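Local coordinates for nucleoside kinase (Methanococcus jannaschii, PDB 2C4E), which phosphorylates a wide range of nucleosides to their monophosphates, working best on inosine, guanosine and cytidine with ATP as the preferred phosphate donor, at residues I212-S217 / S248-F253; I229-I234 / C266-A271. All blocks are in the same frame, centred on the assembly; numbering follows the deposited sequence.

Contact 1 (I212-S217 / S248-F253)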
ATOM      1  N   ILE A 212      -9.259  26.760 -19.214  1.00 20.19           N
ATOM      2  CA  ILE A 212      -9.940  26.824 -17.946  1.00 20.50           C
ATOM      3  C   ILE A 212      -8.904  26.597 -16.860  1.00 20.88           C
ATOM      4  O   ILE A 212      -8.304  25.519 -16.751  1.00 21.18           O
ATOM      5  CB  ILE A 212     -11.048  25.768 -17.849  1.00 20.22           C
ATOM      6  CG1 ILE A 212     -12.045  25.919 -19.020  1.00 20.75           C
ATOM      7  CG2 ILE A 212     -11.737  25.904 -16.485  1.00 20.96           C
ATOM      8  CD1 ILE A 212     -11.773  24.990 -20.198  1.00 22.19           C
ATOM      9  N   VAL A 213      -8.655  27.641 -16.093  1.00 20.88           N
ATOM     10  CA  VAL A 213      -7.712  27.580 -14.997  1.00 21.39           C
ATOM     11  C   VAL A 213      -8.492  27.518 -13.696  1.00 22.34           C
ATOM     12  O   VAL A 213      -9.225  28.443 -13.346  1.00 20.98           O
ATOM     13  CB  VAL A 213      -6.752  28.790 -14.998  1.00 21.12           C
ATOM     14  CG1 VAL A 213      -5.799  28.715 -13.816  1.00 21.21           C
ATOM     15  CG2 VAL A 213      -5.989  28.875 -16.320  1.00 21.14           C
ATOM     16  N   THR A 214      -8.338  26.411 -12.996  1.00 23.18           N
ATOM     17  CA  THR A 214      -9.031  26.195 -11.750  1.00 25.37           C
ATOM     18  C   THR A 214      -8.116  26.540 -10.588  1.00 26.74           C
ATOM     19  O   THR A 214      -6.917  26.240 -10.603  1.00 27.28           O
ATOM     20  CB  THR A 214      -9.512  24.731 -11.682  1.00 25.17           C
ATOM     21  OG1 THR A 214      -8.412  23.859 -11.981  1.00 26.58           O
ATOM     22  CG2 THR A 214     -10.488  24.442 -12.787  1.00 26.04           C
ATOM     23  N   LYS A 215      -8.701  27.201  -9.593  1.00 27.84           N
ATOM     24  CA  LYS A 215      -7.987  27.708  -8.430  1.00 29.19           C
ATOM     25  C   LYS A 215      -8.642  27.218  -7.127  1.00 29.83           C
ATOM     26  O   LYS A 215      -8.468  27.818  -6.081  1.00 30.32           O
ATOM     27  CB  LYS A 215      -7.956  29.241  -8.471  1.00 29.32           C
ATOM     28  CG  LYS A 215      -7.577  29.840  -9.822  1.00 29.61           C
ATOM     29  CD  LYS A 215      -7.721  31.353  -9.822  1.00 30.95           C
ATOM     30  CE  LYS A 215      -7.352  31.952 -11.170  0.20 30.71           C
ATOM     31  NZ  LYS A 215      -7.793  33.368 -11.289  0.20 30.61           N
ATOM     32  N   GLY A 216      -9.393  26.121  -7.204  1.00 31.22           N
ATOM     33  CA  GLY A 216     -10.029  25.525  -6.034  1.00 31.90           C
ATOM     34  C   GLY A 216     -10.964  26.443  -5.256  1.00 31.81           C
ATOM     35  O   GLY A 216     -12.058  26.764  -5.720  1.00 32.66           O
ATOM     36  N   SER A 217     -10.539  26.849  -4.063  1.00 31.77           N
ATOM     37  CA  SER A 217     -11.373  27.662  -3.181  1.00 31.18           C
ATOM     38  C   SER A 217     -11.488  29.126  -3.637  1.00 30.66           C
ATOM     39  O   SER A 217     -12.362  29.854  -3.163  1.00 30.73           O
ATOM     40  CB  SER A 217     -10.825  27.638  -1.754  1.00 31.58           C
ATOM     41  OG  SER A 217      -9.530  28.212  -1.695  0.20 31.87           O
ATOM     42  N   SER A 248     -14.426  16.281 -10.606  1.00 23.38           N
ATOM     43  CA  SER A 248     -15.851  16.585 -10.575  1.00 23.28           C
ATOM     44  C   SER A 248     -16.187  17.912 -11.243  1.00 22.41           C
ATOM     45  O   SER A 248     -17.240  18.029 -11.850  1.00 22.16           O
ATOM     46  CB  SER A 248     -16.393  16.564  -9.150  1.00 23.78           C
ATOM     47  OG  SER A 248     -15.938  17.679  -8.421  1.00 26.02           O
ATOM     48  N   TYR A 249     -15.295  18.895 -11.142  1.00 21.46           N
ATOM     49  CA  TYR A 249     -15.472  20.160 -11.840  1.00 21.36           C
ATOM     50  C   TYR A 249     -15.467  19.910 -13.340  1.00 20.87           C
ATOM     51  O   TYR A 249     -16.272  20.457 -14.057  1.00 20.75           O
ATOM     52  CB  TYR A 249     -14.346  21.134 -11.505  1.00 20.93           C
ATOM     53  CG  TYR A 249     -14.441  22.481 -12.209  1.00 21.05           C
ATOM     54  CD1 TYR A 249     -14.907  23.613 -11.527  1.00 19.85           C
ATOM     55  CD2 TYR A 249     -14.043  22.639 -13.536  1.00 20.92           C
ATOM     56  CE1 TYR A 249     -15.004  24.838 -12.156  1.00 20.47           C
ATOM     57  CE2 TYR A 249     -14.130  23.887 -14.175  1.00 20.69           C
ATOM     58  CZ  TYR A 249     -14.602  24.979 -13.470  1.00 21.43           C
ATOM     59  OH  TYR A 249     -14.686  26.218 -14.088  1.00 19.81           O
ATOM     60  N   ARG A 250     -14.509  19.116 -13.815  1.00 21.35           N
ATOM     61  CA  ARG A 250     -14.450  18.764 -15.225  1.00 21.67           C
ATOM     62  C   ARG A 250     -15.692  17.975 -15.660  1.00 21.27           C
ATOM     63  O   ARG A 250     -16.254  18.264 -16.707  1.00 20.63           O
ATOM     64  CB  ARG A 250     -13.141  18.030 -15.542  1.00 22.53           C
ATOM     65  CG  ARG A 250     -11.927  18.968 -15.529  1.00 24.47           C
ATOM     66  CD  ARG A 250     -10.843  18.559 -14.586  1.00 27.34           C
ATOM     67  NE  ARG A 250      -9.705  19.479 -14.542  1.00 28.26           N
ATOM     68  CZ  ARG A 250      -9.501  20.418 -13.626  1.00 27.31           C
ATOM     69  NH1 ARG A 250     -10.378  20.644 -12.654  1.00 25.55           N
ATOM     70  NH2 ARG A 250      -8.399  21.164 -13.689  1.00 29.46           N
ATOM     71  N   ALA A 251     -16.143  17.033 -14.837  1.00 20.67           N
ATOM     72  CA  ALA A 251     -17.362  16.283 -15.107  1.00 21.40           C
ATOM     73  C   ALA A 251     -18.555  17.214 -15.287  1.00 20.83           C
ATOM     74  O   ALA A 251     -19.316  17.079 -16.242  1.00 21.27           O
ATOM     75  CB  ALA A 251     -17.628  15.260 -14.000  1.00 21.28           C
ATOM     76  N   GLY A 252     -18.698  18.182 -14.389  1.00 20.76           N
ATOM     77  CA  GLY A 252     -19.794  19.129 -14.454  1.00 20.61           C
ATOM     78  C   GLY A 252     -19.700  20.035 -15.664  1.00 20.35           C
ATOM     79  O   GLY A 252     -20.696  20.254 -16.364  1.00 19.73           O
ATOM     80  N   PHE A 253     -18.494  20.552 -15.913  1.00 19.94           N
ATOM     81  CA  PHE A 253     -18.257  21.485 -17.011  1.00 19.78           C
ATOM     82  C   PHE A 253     -18.599  20.836 -18.354  1.00 20.13           C
ATOM     83  O   PHE A 253     -19.304  21.390 -19.167  1.00 19.94           O
ATOM     84  CB  PHE A 253     -16.796  21.919 -16.998  1.00 20.55           C
ATOM     85  CG  PHE A 253     -16.487  23.060 -17.915  1.00 21.28           C
ATOM     86  CD1 PHE A 253     -16.274  24.323 -17.397  1.00 22.51           C
ATOM     87  CD2 PHE A 253     -16.376  22.872 -19.287  1.00 22.44           C
ATOM     88  CE1 PHE A 253     -16.000  25.383 -18.225  1.00 23.10           C
ATOM     89  CE2 PHE A 253     -16.094  23.946 -20.120  1.00 23.29           C
ATOM     90  CZ  PHE A 253     -15.896  25.202 -19.566  1.00 21.89           C
TER
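Tyr249 and Thr214 meet where helix 245-258 packs against strand 210-214 of the central eight-stranded sheet of the ribokinase fold. CG2 of Thr214 lies over one face of the Tyr249 ring, a CH-pi contact 4.1 Å from Thr214 CG2 to the Tyr249 ring centroid and 17° off the ring normal. CG2 of Ile212 approaches the same ring obliquely, 3.9 Å from Tyr249 CE2. With CG anti to the backbone N (chi1 179°), the ring reaches across to the sheet, and its hydroxyl hydrogen-bonds Ser220 on the next strand.

Arg250, the proposed transition-state stabiliser, comes next. Its chain bends at chi2, and Arg250 NH2 donates to Thr214 OG1 over 3.2 Å; the oxygen sits at the edge of the guanidinium, only 15° out of its plane. The same NH2 makes a salt bridge to Asp160 and NH1 bonds Gly246 O, so several partners fix the rotation of this buried group. Thr214 OG1 is also hydrogen-bonded to Asn186, and Thr214 and Asn186 both bind ATP; the threonine thus ties the arginine to the nucleotide site.

One turn on from Tyr249, Phe253 stacks edge-to-face with Phe184 and meets the side chain of Ile212. There the nearest approach is 4.0 Å, from Ile212 CG1 to Phe253 CZ.

Contact 2 (I229-I234 / C266-A271); sequences IEIPCI and CGLIGA
Ala271 O and Ile234 N are joined through a single water, which donates to Ala271 O at 2.8 Å and accepts from Ile234 N at 3.0 Å. This bridge supplies the polar link between helix 263-277 and the chain that leaves strand 228-231, the outermost strand at this side of the eight-stranded sheet; everything else across the contact is van der Waals packing. Strand and helix run nearly parallel, their short axes 19° apart and 8.7 Å at closest approach.

Ile231 lies against the backbone of Gly267. Ile231 CG2, anti to the backbone N, rests 3.5 Å from Gly267 O, while Ile231 CD1 reaches Gly267 CA at 4.0 Å. A side chain on Gly267 would run into that CD1, so the glycine lets the helix come this near. The same CG2 also touches Leu268 CD2 and the methyl of Ala271. Without the branched chain of Ile231, an alanine here is likely to leave a gap over Gly267 and strip Leu268 CD2 and Ala271 CB of the methyl they pack on.

At the more exposed margin, Leu268 brings CD2 against one corner of the proline ring, with Leu268 CD2 4.0 Å from Pro232 CD. Ala271 CB packs against the chain after the strand, 3.6 Å from Pro232 O and 3.8 Å from Ile234 CG1. With no direct hydrogen bond or charge pair between the segments, the apolar fit of Gly267, Leu268 and Ala271 against Ile231, Pro232 and Ile234, together with one bridging water, accounts for how they meet.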
ATOM      1  N   ILE A 229     -13.976  34.894 -18.321  1.00 24.72           N
ATOM      2  CA  ILE A 229     -15.140  34.642 -17.481  1.00 24.13           C
ATOM      3  C   ILE A 229     -14.703  34.171 -16.112  1.00 23.40           C
ATOM      4  O   ILE A 229     -14.093  33.119 -15.975  1.00 22.39           O
ATOM      5  CB  ILE A 229     -16.042  33.548 -18.098  1.00 24.27           C
ATOM      6  CG1 ILE A 229     -16.351  33.866 -19.566  1.00 25.52           C
ATOM      7  CG2 ILE A 229     -17.310  33.386 -17.262  1.00 24.98           C
ATOM      8  CD1 ILE A 229     -17.030  32.716 -20.298  1.00 25.30           C
ATOM      9  N   GLU A 230     -15.054  34.941 -15.088  1.00 23.11           N
ATOM     10  CA  GLU A 230     -14.722  34.590 -13.720  1.00 22.99           C
ATOM     11  C   GLU A 230     -15.846  33.786 -13.081  1.00 22.76           C
ATOM     12  O   GLU A 230     -16.997  34.221 -13.057  1.00 22.22           O
ATOM     13  CB  GLU A 230     -14.452  35.862 -12.922  1.00 23.48           C
ATOM     14  CG  GLU A 230     -13.303  36.662 -13.498  1.00 25.94           C
ATOM     15  CD  GLU A 230     -12.035  36.516 -12.686  1.00 29.66           C
ATOM     16  OE1 GLU A 230     -11.607  35.363 -12.491  1.00 32.90           O
ATOM     17  OE2 GLU A 230     -11.481  37.544 -12.240  0.20 28.72           O
ATOM     18  N   ILE A 231     -15.495  32.617 -12.560  1.00 22.38           N
ATOM     19  CA  ILE A 231     -16.440  31.697 -11.947  1.00 22.92           C
ATOM     20  C   ILE A 231     -16.114  31.628 -10.469  1.00 23.93           C
ATOM     21  O   ILE A 231     -14.990  31.295 -10.117  1.00 23.35           O
ATOM     22  CB  ILE A 231     -16.287  30.278 -12.553  1.00 22.66           C
ATOM     23  CG1 ILE A 231     -16.336  30.317 -14.081  1.00 23.52           C
ATOM     24  CG2 ILE A 231     -17.341  29.344 -11.980  1.00 22.62           C
ATOM     25  CD1 ILE A 231     -17.678  30.768 -14.656  1.00 23.62           C
ATOM     26  N   PRO A 232     -17.065  31.945  -9.589  1.00 25.39           N
ATOM     27  CA  PRO A 232     -16.786  31.847  -8.159  1.00 26.54           C
ATOM     28  C   PRO A 232     -16.744  30.401  -7.695  1.00 27.69           C
ATOM     29  O   PRO A 232     -17.227  29.483  -8.382  1.00 27.68           O
ATOM     30  CB  PRO A 232     -17.957  32.603  -7.502  1.00 26.67           C
ATOM     31  CG  PRO A 232     -18.780  33.160  -8.621  1.00 26.77           C
ATOM     32  CD  PRO A 232     -18.439  32.411  -9.844  1.00 25.36           C
ATOM     33  N   CYS A 233     -16.110  30.204  -6.549  1.00 28.92           N
ATOM     34  CA  CYS A 233     -16.204  28.958  -5.820  1.00 30.83           C
ATOM     35  C   CYS A 233     -17.596  28.897  -5.198  1.00 31.38           C
ATOM     36  O   CYS A 233     -18.118  29.918  -4.756  1.00 30.90           O
ATOM     37  CB  CYS A 233     -15.136  28.924  -4.732  1.00 31.28           C
ATOM     38  SG  CYS A 233     -15.030  27.350  -3.862  1.00 36.18           S
ATOM     39  N   ILE A 234     -18.200  27.712  -5.189  1.00 32.58           N
ATOM     40  CA  ILE A 234     -19.512  27.510  -4.586  1.00 33.91           C
ATOM     41  C   ILE A 234     -19.296  26.860  -3.227  1.00 35.04           C
ATOM     42  O   ILE A 234     -18.680  25.802  -3.128  1.00 35.01           O
ATOM     43  CB  ILE A 234     -20.413  26.624  -5.487  1.00 33.85           C
ATOM     44  CG1 ILE A 234     -20.711  27.327  -6.820  1.00 33.92           C
ATOM     45  CG2 ILE A 234     -21.709  26.255  -4.767  1.00 33.89           C
ATOM     46  CD1 ILE A 234     -21.688  28.498  -6.731  1.00 34.28           C
ATOM     47  N   CYS A 266     -21.374  26.464 -17.877  1.00 20.05           N
ATOM     48  CA  CYS A 266     -20.560  25.266 -17.729  1.00 20.28           C
ATOM     49  C   CYS A 266     -19.637  25.402 -16.534  1.00 20.24           C
ATOM     50  O   CYS A 266     -19.506  24.472 -15.736  1.00 20.40           O
ATOM     51  CB  CYS A 266     -19.755  24.980 -18.986  1.00 20.09           C
ATOM     52  SG  CYS A 266     -20.773  24.486 -20.393  1.00 21.60           S
ATOM     53  N   GLY A 267     -19.012  26.568 -16.389  1.00 20.10           N
ATOM     54  CA  GLY A 267     -18.134  26.829 -15.267  1.00 20.13           C
ATOM     55  C   GLY A 267     -18.860  26.760 -13.938  1.00 20.79           C
ATOM     56  O   GLY A 267     -18.348  26.182 -12.984  1.00 20.94           O
ATOM     57  N   LEU A 268     -20.055  27.347 -13.890  1.00 20.71           N
ATOM     58  CA  LEU A 268     -20.860  27.382 -12.669  1.00 21.15           C
ATOM     59  C   LEU A 268     -21.323  25.990 -12.268  1.00 21.13           C
ATOM     60  O   LEU A 268     -21.294  25.643 -11.099  1.00 20.66           O
ATOM     61  CB  LEU A 268     -22.068  28.309 -12.845  1.00 21.45           C
ATOM     62  CG  LEU A 268     -21.768  29.806 -12.985  1.00 22.90           C
ATOM     63  CD1 LEU A 268     -23.008  30.540 -13.536  1.00 24.35           C
ATOM     64  CD2 LEU A 268     -21.338  30.410 -11.666  1.00 23.90           C
ATOM     65  N   ILE A 269     -21.709  25.178 -13.248  1.00 21.27           N
ATOM     66  CA  ILE A 269     -22.064  23.797 -12.974  1.00 21.62           C
ATOM     67  C   ILE A 269     -20.849  23.022 -12.480  1.00 21.65           C
ATOM     68  O   ILE A 269     -20.973  22.227 -11.556  1.00 21.43           O
ATOM     69  CB  ILE A 269     -22.693  23.136 -14.223  1.00 21.69           C
ATOM     70  CG1 ILE A 269     -24.055  23.771 -14.528  1.00 22.57           C
ATOM     71  CG2 ILE A 269     -22.770  21.627 -14.057  1.00 21.78           C
ATOM     72  CD1 ILE A 269     -25.194  23.361 -13.597  1.00 23.15           C
ATOM     73  N   GLY A 270     -19.683  23.228 -13.096  1.00 21.04           N
ATOM     74  CA  GLY A 270     -18.468  22.590 -12.619  1.00 21.52           C
ATOM     75  C   GLY A 270     -18.205  22.917 -11.152  1.00 21.65           C
ATOM     76  O   GLY A 270     -17.955  22.029 -10.324  1.00 21.99           O
ATOM     77  N   ALA A 271     -18.302  24.202 -10.835  1.00 21.56           N
ATOM     78  CA  ALA A 271     -18.100  24.695  -9.470  1.00 22.04           C
ATOM     79  C   ALA A 271     -19.106  24.075  -8.506  1.00 22.14           C
ATOM     80  O   ALA A 271     -18.737  23.612  -7.430  1.00 22.61           O
ATOM     81  CB  ALA A 271     -18.213  26.195  -9.437  1.00 22.20           C
TER
HETATM   82  O   HOH W   1     -16.784  25.191  -6.141  1.00 23.62           O

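In the fold
The two contacts are neighbours on one face of the eight-stranded sheet, their centres about 7 Å apart. Helices 245-258 and 263-277 follow each other in the chain and touch directly: Tyr249 CD1 lies 3.4 Å from Gly270 C, and Gly252 O is 3.4 Å from Ile269 CG2. Beyond the strand ends, Ser217 O comes within 3.3 Å of Cys233 CB. Contact 1 belongs to the active site, holding four ATP-binding residues and Arg250, whose side chain is about 5 Å from that of Asp247, the inferred proton acceptor. The centre of contact 2 is about 17 Å from the centre of the chain, against about 10 Å for contact 1.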